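Local atomic coordinates of glycoside hydrolase family 16 protein (Bacteroides ovatus, PDB entry 7KR6), a protein that probably hydrolyses O-glycosidic bonds as an endo-glucanase acting on mixed-linkage beta-glucans. Residues F44-H55 and Y67-G75. The protein carries 1 engineered substitution. Residues are numbered along the deposited sequence; the frame is centred on the assembly and turned at random.
Sequences FFDEKVWTKETH and YDAAHVSVG
Lys52 NZ is gripped by two backbone carbonyls of 67-75: it gives a hydrogen bond of 2.9 Å to Val72 O, approaching from above the carbonyl plane (46° out of it), and a weak one of 3.4 Å to Ala69 O. The lysine chain reaches them because it is fully extended beyond CG. On the way its CD passes 3.7 Å from Val72 CB, the two side chains running alongside one another but pointing opposite ways, while Ala69 CB touches the same methylene. The Phe45 ring lies against this chain, with Lys52 CE 3.7 Å above the ring plane, over its centre. With CG anti to the backbone N (chi1 -171°), Phe45 CE1 comes within 4.1 Å of Val72 CG1, the two side chains meeting at about a right angle, whereas Val74 CG2 sits near the ring plane at its edge and packs on the Phe45 backbone. In the jelly-roll beta-sandwich of family 16 glycoside hydrolases, strand 72-77 pairs antiparallel with 80-90 and 51-52 with 93-107; Val72 packs on Leu83, Leu85 and Ile99 of these neighbours. At the other end, His55 and Tyr67 form a single antiparallel bridge as a hydrogen-bonded pair, His55 N to Tyr67 O at 3.0 Å and Tyr67 N to His55 O at 2.9 Å. Two waters continue the link, one between Glu53 O and Asp68 O, the other between Thr54 OG1 and Ala69 N. His55 NE2 meets the anti lone pair of Glu53 OE1 at 2.6 Å, nearly in the imidazole plane; Glu53 OE2 is salt-bridged to Arg98 of the glycan pocket, and the His55 ring stacks on Trp59 of that pocket.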
loop_
_atom_site.group_PDB
_atom_site.type_symbol
_atom_site.label_atom_id
_atom_site.label_comp_id
_atom_site.label_asym_id
_atom_site.label_seq_id
_atom_site.Cartn_x
_atom_site.Cartn_y
_atom_site.Cartn_z
ATOM N N PHE A 44 -25.896 11.989 -22.623
ATOM C CA PHE A 44 -26.985 11.807 -21.651
ATOM C C PHE A 44 -26.577 10.682 -20.707
ATOM O O PHE A 44 -25.604 9.968 -20.998
ATOM C CB PHE A 44 -28.321 11.485 -22.351
ATOM C CG PHE A 44 -28.391 10.155 -23.036
ATOM C CD1 PHE A 44 -27.737 9.979 -24.229
ATOM C CD2 PHE A 44 -29.109 9.100 -22.488
ATOM C CE1 PHE A 44 -27.768 8.764 -24.896
ATOM C CE2 PHE A 44 -29.087 7.866 -23.121
ATOM C CZ PHE A 44 -28.438 7.713 -24.331
ATOM N N PHE A 45 -27.296 10.594 -19.604
ATOM C CA PHE A 45 -27.122 9.538 -18.580
ATOM C C PHE A 45 -27.966 8.346 -19.019
ATOM O O PHE A 45 -29.217 8.361 -18.902
ATOM C CB PHE A 45 -27.509 10.004 -17.195
ATOM C CG PHE A 45 -27.113 8.999 -16.150
ATOM C CD1 PHE A 45 -25.785 8.912 -15.760
ATOM C CD2 PHE A 45 -28.024 8.101 -15.628
ATOM C CE1 PHE A 45 -25.405 7.984 -14.812
ATOM C CE2 PHE A 45 -27.626 7.153 -14.704
ATOM C CZ PHE A 45 -26.311 7.109 -14.297
ATOM N N ASP A 46 -27.288 7.301 -19.467
ATOM C CA ASP A 46 -27.932 6.089 -20.037
ATOM C C ASP A 46 -28.162 5.048 -18.948
ATOM O O ASP A 46 -27.199 4.309 -18.593
ATOM C CB ASP A 46 -27.131 5.585 -21.209
ATOM C CG ASP A 46 -27.763 4.388 -21.910
ATOM O OD1 ASP A 46 -28.813 3.895 -21.442
ATOM O OD2 ASP A 46 -27.213 4.012 -22.919
ATOM N N GLU A 47 -29.384 4.977 -18.429
ATOM C CA GLU A 47 -29.812 4.041 -17.373
ATOM C C GLU A 47 -29.764 2.591 -17.869
ATOM O O GLU A 47 -29.809 1.734 -17.014
ATOM C CB GLU A 47 -31.176 4.464 -16.839
ATOM C CG GLU A 47 -31.115 5.843 -16.217
ATOM C CD GLU A 47 -32.404 6.357 -15.614
ATOM O OE1 GLU A 47 -33.460 5.858 -16.009
ATOM O OE2 GLU A 47 -32.327 7.261 -14.762
ATOM N N LYS A 48 -29.569 2.320 -19.155
ATOM C CA LYS A 48 -29.397 0.925 -19.647
ATOM C C LYS A 48 -27.941 0.485 -19.455
ATOM O O LYS A 48 -27.649 -0.681 -19.612
ATOM C CB LYS A 48 -29.777 0.795 -21.116
ATOM C CG LYS A 48 -31.231 1.160 -21.418
ATOM C CD LYS A 48 -31.646 0.753 -22.815
ATOM C CE LYS A 48 -33.146 0.831 -23.031
ATOM N NZ LYS A 48 -33.602 2.238 -23.175
ATOM N N VAL A 49 -27.073 1.408 -19.062
ATOM C CA VAL A 49 -25.628 1.128 -18.864
ATOM C C VAL A 49 -25.212 1.403 -17.422
ATOM O O VAL A 49 -24.390 0.631 -16.922
ATOM C CB VAL A 49 -24.784 1.959 -19.835
ATOM C CG1 VAL A 49 -23.284 1.772 -19.570
ATOM C CG2 VAL A 49 -25.142 1.588 -21.265
ATOM N N TRP A 50 -25.701 2.491 -16.822
ATOM C CA TRP A 50 -25.192 2.971 -15.506
ATOM C C TRP A 50 -26.289 2.968 -14.451
ATOM O O TRP A 50 -27.478 3.167 -14.808
ATOM C CB TRP A 50 -24.587 4.374 -15.669
ATOM C CG TRP A 50 -23.517 4.480 -16.704
ATOM C CD1 TRP A 50 -23.616 5.015 -17.946
ATOM C CD2 TRP A 50 -22.180 3.944 -16.611
ATOM N NE1 TRP A 50 -22.435 4.902 -18.624
ATOM C CE2 TRP A 50 -21.519 4.277 -17.816
ATOM C CE3 TRP A 50 -21.453 3.301 -15.587
ATOM C CZ2 TRP A 50 -20.201 3.910 -18.099
ATOM C CZ3 TRP A 50 -20.132 2.996 -15.852
ATOM C CH2 TRP A 50 -19.512 3.279 -17.074
ATOM N N THR A 51 -25.897 2.834 -13.187
ATOM C CA THR A 51 -26.718 3.009 -11.996
ATOM C C THR A 51 -26.013 4.022 -11.096
ATOM O O THR A 51 -24.831 3.794 -10.788
ATOM C CB THR A 51 -26.927 1.683 -11.278
ATOM O OG1 THR A 51 -27.340 0.781 -12.297
ATOM C CG2 THR A 51 -27.896 1.743 -10.123
ATOM N N LYS A 52 -26.722 5.063 -10.692
ATOM C CA LYS A 52 -26.299 5.960 -9.596
ATOM C C LYS A 52 -26.457 5.266 -8.252
ATOM O O LYS A 52 -27.473 4.626 -8.000
ATOM C CB LYS A 52 -27.099 7.272 -9.616
ATOM C CG LYS A 52 -27.085 7.993 -10.943
ATOM C CD LYS A 52 -27.866 9.270 -10.893
ATOM C CE LYS A 52 -27.924 10.018 -12.197
ATOM N NZ LYS A 52 -28.520 11.370 -11.983
ATOM N N GLU A 53 -25.452 5.401 -7.381
ATOM C CA GLU A 53 -25.440 4.745 -6.067
ATOM C C GLU A 53 -25.892 5.736 -5.014
ATOM O O GLU A 53 -25.610 6.969 -5.145
ATOM C CB GLU A 53 -24.073 4.122 -5.723
ATOM C CG GLU A 53 -23.696 3.026 -6.685
ATOM C CD GLU A 53 -22.463 2.238 -6.262
ATOM O OE1 GLU A 53 -22.335 2.004 -5.062
ATOM O OE2 GLU A 53 -21.639 1.914 -7.125
ATOM N N THR A 54 -26.539 5.183 -3.993
ATOM C CA THR A 54 -27.033 5.896 -2.791
ATOM C C THR A 54 -26.519 5.192 -1.550
ATOM O O THR A 54 -26.831 4.003 -1.354
ATOM C CB THR A 54 -28.566 5.961 -2.710
ATOM O OG1 THR A 54 -29.015 6.607 -3.895
ATOM C CG2 THR A 54 -29.000 6.727 -1.477
ATOM N N HIS A 55 -25.709 5.870 -0.748
ATOM C CA HIS A 55 -25.151 5.262 0.472
ATOM C C HIS A 55 -24.957 6.354 1.524
ATOM O O HIS A 55 -24.690 7.506 1.139
ATOM C CB HIS A 55 -23.781 4.590 0.229
ATOM C CG HIS A 55 -23.739 3.573 -0.862
ATOM N ND1 HIS A 55 -24.196 2.275 -0.685
ATOM C CD2 HIS A 55 -23.273 3.649 -2.134
ATOM C CE1 HIS A 55 -24.003 1.594 -1.804
ATOM N NE2 HIS A 55 -23.420 2.411 -2.712
ATOM N N TYR A 67 -23.226 9.184 -0.725
ATOM C CA TYR A 67 -23.464 9.198 -2.177
ATOM C C TYR A 67 -24.966 9.384 -2.432
ATOM O O TYR A 67 -25.774 8.714 -1.709
ATOM C CB TYR A 67 -22.962 7.900 -2.796
ATOM C CG TYR A 67 -21.447 7.783 -2.900
ATOM C CD1 TYR A 67 -20.731 8.730 -3.610
ATOM C CD2 TYR A 67 -20.760 6.718 -2.345
ATOM C CE1 TYR A 67 -19.354 8.622 -3.780
ATOM C CE2 TYR A 67 -19.392 6.589 -2.523
ATOM C CZ TYR A 67 -18.694 7.538 -3.250
ATOM O OH TYR A 67 -17.328 7.417 -3.418
ATOM N N ASP A 68 -25.312 10.162 -3.420
ATOM C CA ASP A 68 -26.739 10.276 -3.823
ATOM C C ASP A 68 -26.874 10.618 -5.288
ATOM O O ASP A 68 -25.898 10.980 -5.970
ATOM C CB ASP A 68 -27.542 11.161 -2.886
ATOM C CG ASP A 68 -27.196 12.624 -2.939
ATOM O OD1 ASP A 68 -26.785 13.101 -4.008
ATOM O OD2 ASP A 68 -27.401 13.279 -1.908
ATOM N N ALA A 69 -28.090 10.422 -5.785
ATOM C CA ALA A 69 -28.317 10.542 -7.231
ATOM C C ALA A 69 -28.167 12.005 -7.655
ATOM O O ALA A 69 -27.819 12.250 -8.812
ATOM C CB ALA A 69 -29.666 9.964 -7.580
ATOM N N ALA A 70 -28.480 12.959 -6.778
ATOM C CA ALA A 70 -28.436 14.390 -7.147
ATOM C C ALA A 70 -27.002 14.828 -7.465
ATOM O O ALA A 70 -26.836 15.895 -8.093
ATOM C CB ALA A 70 -29.013 15.234 -6.039
ATOM N N HIS A 71 -25.990 14.087 -6.996
ATOM C CA HIS A 71 -24.588 14.510 -7.191
ATOM C C HIS A 71 -23.969 13.792 -8.383
ATOM O O HIS A 71 -22.717 13.792 -8.509
ATOM C CB HIS A 71 -23.860 14.381 -5.855
ATOM C CG HIS A 71 -24.286 15.465 -4.922
ATOM N ND1 HIS A 71 -25.454 15.374 -4.147
ATOM C CD2 HIS A 71 -23.744 16.673 -4.644
ATOM C CE1 HIS A 71 -25.593 16.482 -3.422
ATOM N NE2 HIS A 71 -24.568 17.291 -3.713
ATOM N N VAL A 72 -24.791 13.144 -9.198
ATOM C CA VAL A 72 -24.390 12.608 -10.517
ATOM C C VAL A 72 -25.224 13.361 -11.551
ATOM O O VAL A 72 -26.482 13.369 -11.422
ATOM C CB VAL A 72 -24.610 11.090 -10.613
ATOM C CG1 VAL A 72 -24.117 10.586 -11.950
ATOM C CG2 VAL A 72 -23.933 10.344 -9.460
ATOM N N SER A 73 -24.559 13.906 -12.567
ATOM C CA SER A 73 -25.271 14.581 -13.670
ATOM C C SER A 73 -24.502 14.441 -14.975
ATOM O O SER A 73 -23.288 14.081 -14.972
ATOM C CB SER A 73 -25.578 16.017 -13.316
ATOM O OG SER A 73 -24.408 16.800 -13.340
ATOM N N VAL A 74 -25.186 14.691 -16.093
ATOM C CA VAL A 74 -24.542 14.842 -17.414
ATOM C C VAL A 74 -24.749 16.289 -17.870
ATOM O O VAL A 74 -25.910 16.777 -17.788
ATOM C CB VAL A 74 -25.055 13.799 -18.431
ATOM C CG1 VAL A 74 -24.588 14.137 -19.828
ATOM C CG2 VAL A 74 -24.576 12.402 -18.051
ATOM N N GLY A 75 -23.686 16.977 -18.265
ATOM C CA GLY A 75 -23.774 18.424 -18.535
ATOM C C GLY A 75 -22.672 18.905 -19.425
ATOM O O GLY A 75 -21.903 18.102 -19.945
HETATM O O HOH W 1 -24.140 8.831 -6.508
HETATM O O HOH W 2 -30.039 9.115 -4.051
#